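Local coordinates for protein dihydropteridine reductase (PDB 3ORF) that catalyses the NADH- or NADPH-dependent reduction of quinonoid dihydropteridine to tetrahydropteridine, the form that, as tetrahydrobiopterin, serves aromatic amino acid hydroxylases, at residues A[169-173]-A[233-237]. Sequence-based numbering, arbitrary orientation.
Sequences IKDLA and NGSLV
Ile169 and Lys170, near the C-terminal end of helix 156-172, and Ala173 close by pack in a mixed polar and apolar contact against Asn233, Gly234 and Leu236, where the chain enters strand 236-242. The branched apolar side chains of Ile169 and Leu236 suit a buried spot: Ile169 CD1 meets Leu236 CD2 at 3.8 Å, the side chains crossing obliquely, while Leu142 and Leu189 of neighbouring strands extend this apolar patch. Lysine suits its partly exposed place by joining methylenes to a charged end: Lys170 passes across Leu236 at about a right angle, its CE 3.8 Å from Leu236 CG. Its chain is bent at the last torsion (chi4 -32°), bringing NZ to donate a hydrogen bond to Gly234 O at 2.9 Å, 32° out of the carbonyl plane. A methionine in place of Lys170 would probably leave the Gly234 carbonyl without its ammonium donor. Beside it, the small Ala173 lets the backbones come close, its CB 3.6 Å from Gly234 CA; a CB on Gly234 would crowd that methyl and, at phi 93°, the carbonyl O of Asn233. Asn233 lays its amide alongside Ala173, OD1 3.4 Å from Ala173 CB, and that oxygen accepts a hydrogen bond from Ser185 N, whose hydroxyl bonds to Ile169 O. Helix and strand entry thus both bond to Ser185, near the start of strand 184-190, a helix-on-sheet packing that belongs to the Rossmann-type alpha/beta/alpha sandwich of short-chain dehydrogenases/reductases.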
loop_
_atom_site.group_PDB
_atom_site.type_symbol
_atom_site.label_atom_id
_atom_site.label_comp_id
_atom_site.label_asym_id
_atom_site.label_seq_id
_atom_site.Cartn_x
_atom_site.Cartn_y
_atom_site.Cartn_z
ATOM N N ILE A 169 1.687 -8.645 6.015
ATOM C CA ILE A 169 1.981 -9.388 7.180
ATOM C C ILE A 169 0.752 -10.069 7.774
ATOM O O ILE A 169 0.795 -11.275 8.138
ATOM C CB ILE A 169 2.588 -8.494 8.268
ATOM C CG1 ILE A 169 3.966 -8.017 7.798
ATOM C CG2 ILE A 169 2.654 -9.281 9.577
ATOM C CD1 ILE A 169 4.452 -6.714 8.651
ATOM N N LYS A 170 -0.343 -9.328 7.877
ATOM C CA LYS A 170 -1.527 -9.935 8.491
ATOM C C LYS A 170 -2.173 -10.973 7.569
ATOM O O LYS A 170 -2.605 -11.999 8.049
ATOM C CB LYS A 170 -2.528 -8.845 8.952
ATOM C CG LYS A 170 -2.171 -8.305 10.337
ATOM C CD LYS A 170 -2.568 -6.901 10.571
ATOM C CE LYS A 170 -2.028 -6.382 11.951
ATOM N NZ LYS A 170 -1.894 -7.420 13.153
ATOM N N ASP A 171 -2.151 -10.751 6.265
ATOM C CA ASP A 171 -2.750 -11.673 5.321
ATOM C C ASP A 171 -1.927 -12.970 5.330
ATOM O O ASP A 171 -2.479 -14.042 5.219
ATOM C CB ASP A 171 -2.772 -11.102 3.871
ATOM C CG ASP A 171 -4.046 -10.256 3.566
ATOM O OD1 ASP A 171 -4.842 -9.932 4.514
ATOM O OD2 ASP A 171 -4.218 -9.844 2.372
ATOM N N LEU A 172 -0.613 -12.857 5.494
ATOM C CA LEU A 172 0.275 -14.026 5.501
ATOM C C LEU A 172 0.204 -14.835 6.799
ATOM O O LEU A 172 0.703 -15.939 6.836
ATOM C CB LEU A 172 1.727 -13.617 5.191
ATOM C CG LEU A 172 1.929 -13.046 3.807
ATOM C CD1 LEU A 172 3.340 -12.577 3.599
ATOM C CD2 LEU A 172 1.581 -14.115 2.731
ATOM N N ALA A 173 -0.373 -14.268 7.872
ATOM C CA ALA A 173 -0.677 -15.030 9.115
ATOM C C ALA A 173 -1.852 -16.002 8.936
ATOM O O ALA A 173 -2.040 -16.880 9.734
ATOM C CB ALA A 173 -1.047 -14.053 10.222
ATOM N N ASN A 233 0.723 -15.003 15.748
ATOM C CA ASN A 233 0.948 -14.985 14.319
ATOM C C ASN A 233 0.248 -13.731 13.786
ATOM O O ASN A 233 -0.960 -13.473 14.090
ATOM C CB ASN A 233 0.326 -16.287 13.716
ATOM C CG ASN A 233 0.786 -16.562 12.273
ATOM O OD1 ASN A 233 1.527 -15.784 11.681
ATOM N ND2 ASN A 233 0.338 -17.675 11.700
ATOM N N GLY A 234 0.982 -12.943 13.015
ATOM C CA GLY A 234 0.441 -11.705 12.516
ATOM C C GLY A 234 0.693 -10.450 13.339
ATOM O O GLY A 234 0.209 -9.378 12.922
ATOM N N SER A 235 1.308 -10.553 14.525
ATOM C CA SER A 235 1.569 -9.322 15.332
ATOM C C SER A 235 2.482 -8.371 14.590
ATOM O O SER A 235 3.492 -8.780 13.930
ATOM C CB SER A 235 2.323 -9.676 16.610
ATOM O OG SER A 235 1.483 -10.527 17.365
ATOM N N LEU A 236 2.213 -7.097 14.758
ATOM C CA LEU A 236 3.186 -6.075 14.363
ATOM C C LEU A 236 3.954 -5.799 15.630
ATOM O O LEU A 236 3.357 -5.361 16.627
ATOM C CB LEU A 236 2.412 -4.804 13.961
ATOM C CG LEU A 236 1.472 -5.053 12.795
ATOM C CD1 LEU A 236 0.757 -3.731 12.349
ATOM C CD2 LEU A 236 2.237 -5.690 11.528
ATOM N N VAL A 237 5.262 -6.023 15.627
ATOM C CA VAL A 237 6.017 -5.859 16.848
ATOM C C VAL A 237 6.822 -4.539 16.852
ATOM O O VAL A 237 7.875 -4.417 16.158
ATOM C CB VAL A 237 7.001 -7.085 17.088
ATOM C CG1 VAL A 237 7.637 -7.031 18.522
ATOM C CG2 VAL A 237 6.300 -8.371 16.843
#